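Local coordinates for cellulose-binding protein, X158 (Saccharophagus degradans, PDB 2X34) that binds the long isoprenoid chain of ubiquinone-8 inside a YceI-like domain and is implicated in plant cell wall breakdown, at residues S12-V17 with V166-F171; H28-L33 with L49-T54. One frame throughout, in Å; residues are numbered along the deposited sequence.

Contact 1: S12-V17 with V166-F171; sequences SFLNFV and VDFVLF. With UQ8 (Ubiquinone-8), chain C.
The hydroxyl of S12 is gripped by two backbone groups: its OG accepts the amide N-H of F171 at 3.0 Å from F171 N, an almost straight bond (166° at the hydrogen), and is also hydrogen-bonded to the carbonyl of D8. A rotation that places OG beside its own backbone N, chi1 -62°, turns the oxygen to that amide and leaves it at the edge of the F171 ring. From here the strands run antiparallel. F13 and V169 exchange both backbone bonds, and N15 does the same with D167; the shortest joins N15 N to D167 O at 2.8 Å. On the face carrying F13 and V169, the phenyl ring folds over its partner, with CZ of F13 3.5 Å from CG2 of V169 and V169 N above the ring centre.

The other face is the lining of a YceI-like lipocalin-style barrel, where L14, F16, V166, F168 and L170 meet the ubiquinone-8 tail. F168 drops from the sheet beside L14, their CB atoms 3.8 Å apart, and its far end reaches the isoprenoid, CZ to C34 of the ligand at 3.6 Å. A serine in place of F168 would probably leave this part of the tail without its aromatic neighbour and open a gap beside CD1 of L14. L170 touches the same chain further along, its CD1 3.6 Å from ligand C38. V166 CG1 packs against L14 CD2, while C22 of the tail lies over one face of the F16 ring, offset toward its rim.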
ATOM      1  N   SER A  12      -2.332  10.844   3.698  1.00 11.47           N
ATOM      2  CA  SER A  12      -1.682   9.540   3.659  1.00 10.28           C
ATOM      3  C   SER A  12      -1.159   9.276   2.239  1.00 10.46           C
ATOM      4  O   SER A  12      -1.742   9.753   1.276  1.00 10.84           O
ATOM      5  CB  SER A  12      -2.701   8.458   4.051  1.00 10.00           C
ATOM      6  OG  SER A  12      -3.202   8.609   5.386  1.00  7.91           O
ATOM      7  N   PHE A  13      -0.078   8.516   2.106  1.00  9.92           N
ATOM      8  CA  PHE A  13       0.445   8.158   0.791  1.00 10.38           C
ATOM      9  C   PHE A  13       0.981   6.739   0.776  1.00  9.83           C
ATOM     10  O   PHE A  13       1.349   6.188   1.803  1.00  9.19           O
ATOM     11  CB  PHE A  13       1.508   9.152   0.281  1.00 11.56           C
ATOM     12  CG  PHE A  13       2.841   9.072   0.992  1.00 13.91           C
ATOM     13  CD1 PHE A  13       3.774   8.104   0.649  1.00 18.30           C
ATOM     14  CD2 PHE A  13       3.180  10.000   1.952  1.00 18.12           C
ATOM     15  CE1 PHE A  13       5.011   8.036   1.289  1.00 19.61           C
ATOM     16  CE2 PHE A  13       4.420   9.931   2.599  1.00 18.45           C
ATOM     17  CZ  PHE A  13       5.323   8.954   2.259  1.00 16.93           C
ATOM     18  N   LEU A  14       0.967   6.144  -0.407  1.00  9.35           N
ATOM     19  CA  LEU A  14       1.594   4.863  -0.633  1.00  9.46           C
ATOM     20  C   LEU A  14       2.223   4.878  -2.026  1.00  9.30           C
ATOM     21  O   LEU A  14       1.539   5.134  -3.046  1.00  8.89           O
ATOM     22  CB  LEU A  14       0.624   3.712  -0.469  1.00  9.35           C
ATOM     23  CG  LEU A  14       1.222   2.321  -0.678  1.00 10.78           C
ATOM     24  CD1 LEU A  14       0.400   1.263   0.059  1.00 11.64           C
ATOM     25  CD2 LEU A  14       1.335   1.998  -2.169  1.00 11.41           C
ATOM     26  N   ASN A  15       3.535   4.646  -2.027  1.00  9.18           N
ATOM     27  CA  ASN A  15       4.368   4.735  -3.213  1.00  9.92           C
ATOM     28  C   ASN A  15       4.876   3.336  -3.567  1.00  8.65           C
ATOM     29  O   ASN A  15       4.952   2.442  -2.707  1.00  7.06           O
ATOM     30  CB  ASN A  15       5.590   5.642  -2.952  1.00 11.20           C
ATOM     31  CG  ASN A  15       5.227   7.097  -2.699  1.00 14.75           C
ATOM     32  OD1 ASN A  15       4.135   7.575  -3.052  1.00 23.01           O
ATOM     33  ND2 ASN A  15       6.159   7.821  -2.094  1.00 19.03           N
ATOM     34  N   PHE A  16       5.222   3.142  -4.826  1.00  8.32           N
ATOM     35  CA  PHE A  16       5.950   1.926  -5.235  1.00  8.01           C
ATOM     36  C   PHE A  16       6.983   2.268  -6.292  1.00  8.13           C
ATOM     37  O   PHE A  16       6.844   3.274  -6.988  1.00  8.27           O
ATOM     38  CB  PHE A  16       5.005   0.815  -5.701  1.00  8.23           C
ATOM     39  CG  PHE A  16       4.167   1.165  -6.896  1.00  9.65           C
ATOM     40  CD1 PHE A  16       4.496   0.679  -8.163  1.00  9.97           C
ATOM     41  CD2 PHE A  16       3.016   1.917  -6.748  1.00 10.29           C
ATOM     42  CE1 PHE A  16       3.726   0.982  -9.265  1.00 11.40           C
ATOM     43  CE2 PHE A  16       2.237   2.236  -7.841  1.00 10.29           C
ATOM     44  CZ  PHE A  16       2.587   1.768  -9.110  1.00 12.27           C
ATOM     45  N   VAL A  17       8.014   1.441  -6.411  1.00  8.23           N
ATOM     46  CA  VAL A  17       9.155   1.791  -7.235  1.00  8.63           C
ATOM     47  C   VAL A  17       9.392   0.745  -8.336  1.00  9.01           C
ATOM     48  O   VAL A  17       9.536  -0.446  -8.052  1.00  8.31           O
ATOM     49  CB  VAL A  17      10.423   1.989  -6.370  1.00  8.65           C
ATOM     50  CG1 VAL A  17      11.646   2.352  -7.248  1.00  9.53           C
ATOM     51  CG2 VAL A  17      10.192   3.057  -5.267  1.00  8.60           C
ATOM     52  N   VAL A 166       7.869  -0.891  -1.832  1.00  6.11           N
ATOM     53  CA  VAL A 166       6.638  -0.188  -1.486  1.00  6.26           C
ATOM     54  C   VAL A 166       6.910   0.518  -0.174  1.00  6.87           C
ATOM     55  O   VAL A 166       7.551  -0.053   0.724  1.00  7.11           O
ATOM     56  CB  VAL A 166       5.451  -1.171  -1.343  1.00  6.68           C
ATOM     57  CG1 VAL A 166       4.210  -0.439  -0.823  1.00  6.36           C
ATOM     58  CG2 VAL A 166       5.160  -1.874  -2.685  1.00  5.44           C
ATOM     59  N   ASP A 167       6.489   1.781  -0.099  1.00  6.64           N
ATOM     60  CA  ASP A 167       6.586   2.576   1.119  1.00  7.28           C
ATOM     61  C   ASP A 167       5.300   3.324   1.343  1.00  6.31           C
ATOM     62  O   ASP A 167       4.648   3.700   0.381  1.00  5.88           O
ATOM     63  CB  ASP A 167       7.737   3.567   0.978  1.00  8.33           C
ATOM     64  CG  ASP A 167       9.072   2.912   1.142  1.00 10.78           C
ATOM     65  OD1 ASP A 167       9.453   2.637   2.300  1.00 13.86           O
ATOM     66  OD2 ASP A 167       9.748   2.681   0.113  1.00 17.99           O
ATOM     67  N   PHE A 168       4.919   3.527   2.605  1.00  5.78           N
ATOM     68  CA  PHE A 168       3.691   4.256   2.905  1.00  5.39           C
ATOM     69  C   PHE A 168       3.769   4.971   4.230  1.00  4.62           C
ATOM     70  O   PHE A 168       4.464   4.549   5.140  1.00  5.40           O
ATOM     71  CB  PHE A 168       2.464   3.319   2.888  1.00  4.64           C
ATOM     72  CG  PHE A 168       2.620   2.081   3.764  1.00  4.89           C
ATOM     73  CD1 PHE A 168       2.276   2.109   5.123  1.00  4.38           C
ATOM     74  CD2 PHE A 168       3.091   0.886   3.220  1.00  5.53           C
ATOM     75  CE1 PHE A 168       2.409   0.976   5.910  1.00  3.60           C
ATOM     76  CE2 PHE A 168       3.237  -0.238   3.999  1.00  4.53           C
ATOM     77  CZ  PHE A 168       2.901  -0.189   5.356  1.00  5.17           C
ATOM     78  N   VAL A 169       3.073   6.097   4.313  1.00  4.55           N
ATOM     79  CA  VAL A 169       2.862   6.797   5.575  1.00  4.15           C
ATOM     80  C   VAL A 169       1.361   7.081   5.645  1.00  3.22           C
ATOM     81  O   VAL A 169       0.810   7.791   4.789  1.00  2.83           O
ATOM     82  CB  VAL A 169       3.702   8.082   5.669  1.00  3.57           C
ATOM     83  CG1 VAL A 169       3.416   8.829   6.984  1.00  4.92           C
ATOM     84  CG2 VAL A 169       5.238   7.729   5.524  1.00  5.13           C
ATOM     85  N   LEU A 170       0.710   6.487   6.637  1.00  2.84           N
ATOM     86  CA  LEU A 170      -0.731   6.570   6.795  1.00  2.94           C
ATOM     87  C   LEU A 170      -1.051   7.263   8.097  1.00  2.81           C
ATOM     88  O   LEU A 170      -0.365   7.045   9.120  1.00  2.74           O
ATOM     89  CB  LEU A 170      -1.360   5.168   6.855  1.00  2.39           C
ATOM     90  CG  LEU A 170      -0.912   4.179   5.787  1.00  4.03           C
ATOM     91  CD1 LEU A 170      -1.367   2.756   6.127  1.00  2.01           C
ATOM     92  CD2 LEU A 170      -1.400   4.604   4.424  1.00  2.00           C
ATOM     93  N   PHE A 171      -2.100   8.067   8.070  1.00  2.25           N
ATOM     94  CA  PHE A 171      -2.530   8.792   9.249  1.00  2.86           C
ATOM     95  C   PHE A 171      -3.964   8.381   9.508  1.00  3.02           C
ATOM     96  O   PHE A 171      -4.845   8.503   8.624  1.00  3.62           O
ATOM     97  CB  PHE A 171      -2.438  10.319   9.044  1.00  2.97           C
ATOM     98  CG  PHE A 171      -1.043  10.824   8.788  1.00  3.13           C
ATOM     99  CD1 PHE A 171      -0.219  11.234   9.843  1.00  4.53           C
ATOM    100  CD2 PHE A 171      -0.539  10.873   7.495  1.00  3.83           C
ATOM    101  CE1 PHE A 171       1.094  11.714   9.597  1.00  2.44           C
ATOM    102  CE2 PHE A 171       0.763  11.341   7.252  1.00  3.73           C
ATOM    103  CZ  PHE A 171       1.570  11.757   8.310  1.00  4.33           C
TER
HETATM  104  C45 UQ8 C7575      -0.831  -1.036  13.053  1.00  8.01           C
HETATM  105  C44 UQ8 C7575      -2.005  -0.149  12.848  1.00  6.15           C
HETATM  106  C46 UQ8 C7575      -2.396   0.713  14.031  1.00  6.01           C
HETATM  107  C43 UQ8 C7575      -2.690  -0.088  11.682  1.00  6.71           C
HETATM  108  C42 UQ8 C7575      -2.406  -0.886  10.417  1.00  6.12           C
HETATM  109  C41 UQ8 C7575      -2.548   0.091   9.233  1.00  8.82           C
HETATM  110  C39 UQ8 C7575      -2.344  -0.623   7.929  1.00  5.87           C
HETATM  111  C40 UQ8 C7575      -3.533  -1.351   7.383  1.00  7.11           C
HETATM  112  C38 UQ8 C7575      -1.144  -0.611   7.321  1.00  5.69           C
HETATM  113  C37 UQ8 C7575      -0.837  -1.302   6.006  1.00  4.92           C
HETATM  114  C36 UQ8 C7575       0.178  -2.414   6.271  1.00  5.40           C
HETATM  115  C34 UQ8 C7575       0.767  -3.078   5.040  1.00  6.65           C
HETATM  116  C35 UQ8 C7575       1.839  -4.113   5.265  1.00  6.34           C
HETATM  117  C33 UQ8 C7575       0.366  -2.747   3.797  1.00  7.39           C
HETATM  118  C32 UQ8 C7575       0.915  -3.417   2.528  1.00  9.84           C
HETATM  119  C31 UQ8 C7575       1.151  -2.364   1.439  1.00  8.62           C
HETATM  120  C29 UQ8 C7575       1.324  -2.999   0.069  1.00  9.28           C
HETATM  121  C30 UQ8 C7575       2.438  -3.991  -0.178  1.00  9.27           C
HETATM  122  C28 UQ8 C7575       0.471  -2.640  -0.906  1.00  9.19           C
HETATM  123  C27 UQ8 C7575       0.525  -3.168  -2.343  1.00 10.10           C
HETATM  124  C26 UQ8 C7575       0.911  -1.948  -3.199  1.00  8.47           C
HETATM  125  C24 UQ8 C7575       0.905  -2.214  -4.701  1.00  7.79           C
HETATM  126  C25 UQ8 C7575      -0.389  -2.409  -5.439  1.00  6.82           C
HETATM  127  C23 UQ8 C7575       2.092  -2.251  -5.310  1.00  8.79           C
HETATM  128  C22 UQ8 C7575       2.365  -2.487  -6.789  1.00 10.59           C
HETATM  129  C21 UQ8 C7575       2.825  -3.942  -7.013  1.00 10.56           C
HETATM  130  C19 UQ8 C7575       3.548  -4.215  -8.320  1.00  9.12           C
HETATM  131  C20 UQ8 C7575       4.133  -5.590  -8.504  1.00  8.29           C
HETATM  132  C18 UQ8 C7575       3.691  -3.278  -9.285  1.00 10.36           C
HETATM  133  C17 UQ8 C7575       4.422  -3.552 -10.617  1.00 10.17           C
HETATM  134  C16 UQ8 C7575       5.114  -2.248 -11.004  1.00 11.56           C
HETATM  135  C14 UQ8 C7575       5.970  -2.201 -12.269  1.00 12.82           C
HETATM  136  C15 UQ8 C7575       7.241  -3.009 -12.352  1.00 11.89           C
HETATM  137  C13 UQ8 C7575       5.567  -1.391 -13.288  1.00 12.01           C
HETATM  138  C12 UQ8 C7575       6.316  -1.216 -14.615  1.00 13.07           C
HETATM  139  C11 UQ8 C7575       6.306   0.261 -15.063  1.00 11.59           C
HETATM  140  C9  UQ8 C7575       7.136   0.389 -16.313  1.00 12.70           C
HETATM  141  C10 UQ8 C7575       8.642   0.466 -16.137  1.00  9.63           C
HETATM  142  C8  UQ8 C7575       6.500   0.443 -17.500  1.00 14.13           C
HETATM  143  C7  UQ8 C7575       7.125   0.560 -18.884  1.00 17.42           C
HETATM  144  C6  UQ8 C7575       6.567   1.768 -19.585  1.00 18.60           C
HETATM  145  C1  UQ8 C7575       5.232   1.829 -20.265  1.00 19.65           C
HETATM  146  C1M UQ8 C7575       4.292   0.655 -20.392  1.00 21.41           C
HETATM  147  C2  UQ8 C7575       4.818   3.117 -20.891  1.00 21.64           C
HETATM  148  O2  UQ8 C7575       3.737   3.200 -21.472  1.00 21.93           O
HETATM  149  C3  UQ8 C7575       5.677   4.320 -20.863  1.00 21.24           C
HETATM  150  O3  UQ8 C7575       5.229   5.493 -21.442  1.00 25.35           O
HETATM  151  C3M UQ8 C7575       4.779   5.611 -22.802  1.00 24.45           C
HETATM  152  C4  UQ8 C7575       6.985   4.231 -20.172  1.00 21.21           C
HETATM  153  O4  UQ8 C7575       7.834   5.295 -20.044  1.00 23.40           O
HETATM  154  C4M UQ8 C7575       8.186   6.101 -21.174  1.00 25.07           C
HETATM  155  C5  UQ8 C7575       7.403   2.977 -19.556  1.00 17.70           C
HETATM  156  O5  UQ8 C7575       8.465   2.978 -18.955  1.00 18.81           O

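Contact 2: H28-L33 with L49-T54. With UQ8 (Ubiquinone-8), chain C.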
ATOM      1  N   HIS A  28       6.234   5.705  -8.190  1.00  4.86           N
ATOM      2  CA  HIS A  28       4.838   5.939  -8.555  1.00  5.34           C
ATOM      3  C   HIS A  28       3.981   5.981  -7.294  1.00  5.92           C
ATOM      4  O   HIS A  28       4.395   5.509  -6.234  1.00  6.67           O
ATOM      5  CB  HIS A  28       4.345   4.831  -9.481  1.00  4.74           C
ATOM      6  CG  HIS A  28       5.335   4.443 -10.533  1.00  6.00           C
ATOM      7  ND1 HIS A  28       5.715   5.299 -11.546  1.00  8.09           N
ATOM      8  CD2 HIS A  28       6.055   3.312 -10.701  1.00  4.77           C
ATOM      9  CE1 HIS A  28       6.616   4.698 -12.304  1.00  8.86           C
ATOM     10  NE2 HIS A  28       6.841   3.489 -11.814  1.00  6.98           N
ATOM     11  N   ARG A  29       2.787   6.530  -7.404  1.00  6.14           N
ATOM     12  CA  ARG A  29       1.898   6.632  -6.248  1.00  6.99           C
ATOM     13  C   ARG A  29       0.477   6.209  -6.636  1.00  6.09           C
ATOM     14  O   ARG A  29       0.126   6.142  -7.828  1.00  3.71           O
ATOM     15  CB  ARG A  29       1.916   8.068  -5.682  1.00  8.52           C
ATOM     16  CG  ARG A  29       1.469   9.138  -6.660  1.00 12.91           C
ATOM     17  CD  ARG A  29       1.422  10.549  -6.044  1.00 19.79           C
ATOM     18  NE  ARG A  29       0.935  11.573  -6.996  1.00 23.54           N
ATOM     19  CZ  ARG A  29       0.445  12.773  -6.661  1.00 29.02           C
ATOM     20  NH1 ARG A  29       0.326  13.140  -5.384  1.00 32.11           N
ATOM     21  NH2 ARG A  29       0.051  13.623  -7.611  1.00 31.23           N
ATOM     22  N   PHE A  30      -0.303   5.865  -5.616  1.00  5.40           N
ATOM     23  CA  PHE A  30      -1.758   5.760  -5.715  1.00  5.22           C
ATOM     24  C   PHE A  30      -2.307   7.003  -5.048  1.00  5.40           C
ATOM     25  O   PHE A  30      -2.057   7.241  -3.862  1.00  5.71           O
ATOM     26  CB  PHE A  30      -2.274   4.477  -5.046  1.00  5.15           C
ATOM     27  CG  PHE A  30      -1.791   3.220  -5.716  1.00  5.56           C
ATOM     28  CD1 PHE A  30      -2.345   2.800  -6.916  1.00  5.99           C
ATOM     29  CD2 PHE A  30      -0.763   2.461  -5.166  1.00  4.90           C
ATOM     30  CE1 PHE A  30      -1.913   1.631  -7.544  1.00  5.27           C
ATOM     31  CE2 PHE A  30      -0.316   1.319  -5.793  1.00  4.74           C
ATOM     32  CZ  PHE A  30      -0.880   0.894  -6.983  1.00  5.22           C
ATOM     33  N   ASP A  31      -3.010   7.818  -5.831  1.00  4.44           N
ATOM     34  CA  ASP A  31      -3.528   9.094  -5.353  1.00  4.12           C
ATOM     35  C   ASP A  31      -4.771   8.961  -4.460  1.00  4.12           C
ATOM     36  O   ASP A  31      -5.156   9.927  -3.787  1.00  4.37           O
ATOM     37  CB  ASP A  31      -3.816  10.023  -6.532  1.00  3.93           C
ATOM     38  CG  ASP A  31      -2.542  10.525  -7.198  1.00  4.74           C
ATOM     39  OD1 ASP A  31      -1.480  10.505  -6.535  1.00  7.25           O
ATOM     40  OD2 ASP A  31      -2.598  10.894  -8.383  1.00  6.17           O
ATOM     41  N   VAL A  32      -5.409   7.790  -4.447  1.00  3.30           N
ATOM     42  CA  VAL A  32      -6.601   7.611  -3.660  1.00  2.29           C
ATOM     43  C   VAL A  32      -6.469   6.369  -2.771  1.00  2.39           C
ATOM     44  O   VAL A  32      -6.342   5.256  -3.271  1.00  2.28           O
ATOM     45  CB  VAL A  32      -7.854   7.477  -4.541  1.00  2.00           C
ATOM     46  CG1 VAL A  32      -9.072   7.225  -3.656  1.00  2.41           C
ATOM     47  CG2 VAL A  32      -8.073   8.679  -5.429  1.00  2.00           C
ATOM     48  N   LEU A  33      -6.483   6.597  -1.458  1.00  2.24           N
ATOM     49  CA  LEU A  33      -6.491   5.568  -0.427  1.00  2.63           C
ATOM     50  C   LEU A  33      -7.681   5.836   0.486  1.00  2.91           C
ATOM     51  O   LEU A  33      -8.053   7.004   0.741  1.00  4.22           O
ATOM     52  CB  LEU A  33      -5.217   5.609   0.446  1.00  2.38           C
ATOM     53  CG  LEU A  33      -3.867   5.691  -0.282  1.00  3.63           C
ATOM     54  CD1 LEU A  33      -2.675   6.055   0.676  1.00  2.42           C
ATOM     55  CD2 LEU A  33      -3.607   4.366  -0.976  1.00  4.54           C
ATOM     56  N   LEU A  49      -6.728   1.220  -7.235  1.00  3.72           N
ATOM     57  CA  LEU A  49      -5.774   0.909  -8.297  1.00  3.24           C
ATOM     58  C   LEU A  49      -5.980   1.766  -9.547  1.00  3.85           C
ATOM     59  O   LEU A  49      -5.025   2.019 -10.295  1.00  3.70           O
ATOM     60  CB  LEU A  49      -5.784  -0.563  -8.603  1.00  3.37           C
ATOM     61  CG  LEU A  49      -5.422  -1.466  -7.406  1.00  2.76           C
ATOM     62  CD1 LEU A  49      -5.597  -2.916  -7.823  1.00  2.67           C
ATOM     63  CD2 LEU A  49      -3.953  -1.173  -6.912  1.00  2.00           C
ATOM     64  N   ASN A  50      -7.193   2.272  -9.741  1.00  4.15           N
ATOM     65  CA  ASN A  50      -7.443   3.245 -10.817  1.00  3.92           C
ATOM     66  C   ASN A  50      -6.776   4.593 -10.592  1.00  3.63           C
ATOM     67  O   ASN A  50      -6.658   5.349 -11.537  1.00  3.45           O
ATOM     68  CB  ASN A  50      -8.946   3.458 -11.045  1.00  4.07           C
ATOM     69  CG  ASN A  50      -9.580   2.305 -11.792  1.00  4.64           C
ATOM     70  OD1 ASN A  50      -9.102   1.906 -12.870  1.00  3.75           O
ATOM     71  ND2 ASN A  50     -10.655   1.751 -11.222  1.00  3.19           N
ATOM     72  N   SER A  51      -6.316   4.866  -9.366  1.00  3.20           N
ATOM     73  CA  SER A  51      -5.674   6.137  -9.035  1.00  3.75           C
ATOM     74  C   SER A  51      -4.154   6.115  -9.205  1.00  4.15           C
ATOM     75  O   SER A  51      -3.475   7.028  -8.748  1.00  6.21           O
ATOM     76  CB  SER A  51      -6.033   6.563  -7.595  1.00  3.65           C
ATOM     77  OG  SER A  51      -5.279   5.888  -6.602  1.00  2.00           O
ATOM     78  N   VAL A  52      -3.637   5.064  -9.821  1.00  4.67           N
ATOM     79  CA  VAL A  52      -2.209   4.935 -10.072  1.00  4.14           C
ATOM     80  C   VAL A  52      -1.730   6.132 -10.851  1.00  4.36           C
ATOM     81  O   VAL A  52      -2.388   6.574 -11.810  1.00  3.87           O
ATOM     82  CB  VAL A  52      -1.845   3.609 -10.820  1.00  4.36           C
ATOM     83  CG1 VAL A  52      -2.483   3.542 -12.235  1.00  3.98           C
ATOM     84  CG2 VAL A  52      -0.333   3.444 -10.898  1.00  2.14           C
ATOM     85  N   ASN A  53      -0.596   6.671 -10.417  1.00  4.31           N
ATOM     86  CA  ASN A  53      -0.020   7.901 -10.978  1.00  4.76           C
ATOM     87  C   ASN A  53       1.493   7.726 -11.187  1.00  6.25           C
ATOM     88  O   ASN A  53       2.290   7.748 -10.212  1.00  6.66           O
ATOM     89  CB  ASN A  53      -0.319   9.074 -10.040  1.00  5.17           C
ATOM     90  CG  ASN A  53       0.101  10.416 -10.595  1.00  5.90           C
ATOM     91  OD1 ASN A  53       0.897  10.507 -11.538  1.00  7.25           O
ATOM     92  ND2 ASN A  53      -0.477  11.474 -10.036  1.00  7.95           N
ATOM     93  N   THR A  54       1.870   7.533 -12.459  1.00  6.00           N
ATOM     94  CA  THR A  54       3.248   7.309 -12.861  1.00  6.00           C
ATOM     95  C   THR A  54       3.795   8.533 -13.570  1.00  6.42           C
ATOM     96  O   THR A  54       4.906   8.499 -14.065  1.00  5.99           O
ATOM     97  CB  THR A  54       3.403   6.060 -13.819  1.00  6.68           C
ATOM     98  OG1 THR A  54       2.822   6.331 -15.109  1.00  5.41           O
ATOM     99  CG2 THR A  54       2.770   4.821 -13.241  1.00  5.23           C
TER
HETATM  100  C45 UQ8 C7575      -0.831  -1.036  13.053  1.00  8.01           C
HETATM  101  C44 UQ8 C7575      -2.005  -0.149  12.848  1.00  6.15           C
HETATM  102  C46 UQ8 C7575      -2.396   0.713  14.031  1.00  6.01           C
HETATM  103  C43 UQ8 C7575      -2.690  -0.088  11.682  1.00  6.71           C
HETATM  104  C42 UQ8 C7575      -2.406  -0.886  10.417  1.00  6.12           C
HETATM  105  C41 UQ8 C7575      -2.548   0.091   9.233  1.00  8.82           C
HETATM  106  C39 UQ8 C7575      -2.344  -0.623   7.929  1.00  5.87           C
HETATM  107  C40 UQ8 C7575      -3.533  -1.351   7.383  1.00  7.11           C
HETATM  108  C38 UQ8 C7575      -1.144  -0.611   7.321  1.00  5.69           C
HETATM  109  C37 UQ8 C7575      -0.837  -1.302   6.006  1.00  4.92           C
HETATM  110  C36 UQ8 C7575       0.178  -2.414   6.271  1.00  5.40           C
HETATM  111  C34 UQ8 C7575       0.767  -3.078   5.040  1.00  6.65           C
HETATM  112  C35 UQ8 C7575       1.839  -4.113   5.265  1.00  6.34           C
HETATM  113  C33 UQ8 C7575       0.366  -2.747   3.797  1.00  7.39           C
HETATM  114  C32 UQ8 C7575       0.915  -3.417   2.528  1.00  9.84           C
HETATM  115  C31 UQ8 C7575       1.151  -2.364   1.439  1.00  8.62           C
HETATM  116  C29 UQ8 C7575       1.324  -2.999   0.069  1.00  9.28           C
HETATM  117  C30 UQ8 C7575       2.438  -3.991  -0.178  1.00  9.27           C
HETATM  118  C28 UQ8 C7575       0.471  -2.640  -0.906  1.00  9.19           C
HETATM  119  C27 UQ8 C7575       0.525  -3.168  -2.343  1.00 10.10           C
HETATM  120  C26 UQ8 C7575       0.911  -1.948  -3.199  1.00  8.47           C
HETATM  121  C24 UQ8 C7575       0.905  -2.214  -4.701  1.00  7.79           C
HETATM  122  C25 UQ8 C7575      -0.389  -2.409  -5.439  1.00  6.82           C
HETATM  123  C23 UQ8 C7575       2.092  -2.251  -5.310  1.00  8.79           C
HETATM  124  C22 UQ8 C7575       2.365  -2.487  -6.789  1.00 10.59           C
HETATM  125  C21 UQ8 C7575       2.825  -3.942  -7.013  1.00 10.56           C
HETATM  126  C19 UQ8 C7575       3.548  -4.215  -8.320  1.00  9.12           C
HETATM  127  C20 UQ8 C7575       4.133  -5.590  -8.504  1.00  8.29           C
HETATM  128  C18 UQ8 C7575       3.691  -3.278  -9.285  1.00 10.36           C
HETATM  129  C17 UQ8 C7575       4.422  -3.552 -10.617  1.00 10.17           C
HETATM  130  C16 UQ8 C7575       5.114  -2.248 -11.004  1.00 11.56           C
HETATM  131  C14 UQ8 C7575       5.970  -2.201 -12.269  1.00 12.82           C
HETATM  132  C15 UQ8 C7575       7.241  -3.009 -12.352  1.00 11.89           C
HETATM  133  C13 UQ8 C7575       5.567  -1.391 -13.288  1.00 12.01           C
HETATM  134  C12 UQ8 C7575       6.316  -1.216 -14.615  1.00 13.07           C
HETATM  135  C11 UQ8 C7575       6.306   0.261 -15.063  1.00 11.59           C
HETATM  136  C9  UQ8 C7575       7.136   0.389 -16.313  1.00 12.70           C
HETATM  137  C10 UQ8 C7575       8.642   0.466 -16.137  1.00  9.63           C
HETATM  138  C8  UQ8 C7575       6.500   0.443 -17.500  1.00 14.13           C
HETATM  139  C7  UQ8 C7575       7.125   0.560 -18.884  1.00 17.42           C
HETATM  140  C6  UQ8 C7575       6.567   1.768 -19.585  1.00 18.60           C
HETATM  141  C1  UQ8 C7575       5.232   1.829 -20.265  1.00 19.65           C
HETATM  142  C1M UQ8 C7575       4.292   0.655 -20.392  1.00 21.41           C
HETATM  143  C2  UQ8 C7575       4.818   3.117 -20.891  1.00 21.64           C
HETATM  144  O2  UQ8 C7575       3.737   3.200 -21.472  1.00 21.93           O
HETATM  145  C3  UQ8 C7575       5.677   4.320 -20.863  1.00 21.24           C
HETATM  146  O3  UQ8 C7575       5.229   5.493 -21.442  1.00 25.35           O
HETATM  147  C3M UQ8 C7575       4.779   5.611 -22.802  1.00 24.45           C
HETATM  148  C4  UQ8 C7575       6.985   4.231 -20.172  1.00 21.21           C
HETATM  149  O4  UQ8 C7575       7.834   5.295 -20.044  1.00 23.40           O
HETATM  150  C4M UQ8 C7575       8.186   6.101 -21.174  1.00 25.07           C
HETATM  151  C5  UQ8 C7575       7.403   2.977 -19.556  1.00 17.70           C
HETATM  152  O5  UQ8 C7575       8.465   2.978 -18.955  1.00 18.81           O
HETATM  153  O   HOH W   1       6.319   8.077 -11.479  1.00 17.45           O
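N53 and D31 meet with their flat groups almost perpendicular: ND2 of N53 donates to the syn lone pair of D31 OD2 at 2.8 Å, with the oxygen near the amide plane and the carboxylate turned 84° against it. The amide's OD1 is held in turn by the backbone N-H of G55, which helps fix its rotation. The other carboxylate oxygen serves a salt bridge without a directed bond, within segment 28-33. NE of R29 is 2.7 Å from OD1 of D31, yet that oxygen lies well out of the guanidinium plane and the carboxylate carbon sits over one face of the group, so attraction between the charges does the work. R29 and N53 extend side by side.

The backbones of R29 and N53 are joined by two hydrogen bonds, the shorter from N53 N to R29 O at 2.7 Å. Further along, at D31 and V32, S51 takes over: its carbonyl receives D31 N, and its OG receives V32 N at 2.9 Å. With OG wedged between its own backbone N and carbonyl carbon, chi1 79°, the hydroxyl accepts that amide and is itself hydrogen-bonded to the carbonyl of D48.

At the other end, H28 ND1 lies 3.3 Å from CB of T54, and a water bonded to ND1 also donates weakly to T54 O. NE2 of H28 is hydrogen-bonded to S18. On the inward side F30 crosses V52 and lies alongside L49, its CE1 3.5 Å from CD2 of L49; the far rim of its ring, at CZ, approaches methyl C25 of the ligand. A short strand thus extends the wall of a YceI-like barrel, with F30 contributing to its ubiquinone-8 pocket.

Contacts 1 and 2 lie with their centres 10 Å apart in a single antiparallel sheet that curls around the ubiquinone-8 tail. Strands 3-20 and 24-38, consecutive in the chain, connect them: F16 O and L14 O probably accept hydrogen bonds from H28 N and F30 N, and the F16 and F30 rings meet at about 25°. Contact 2 is local, its segments separated by 15 residues, whereas contact 1 brings strand 163-173 back to strand 3-20 after most of the domain has intervened. One therefore extends the wall near its starting strands and the other helps close it, and both contribute side chains to the ligand pocket.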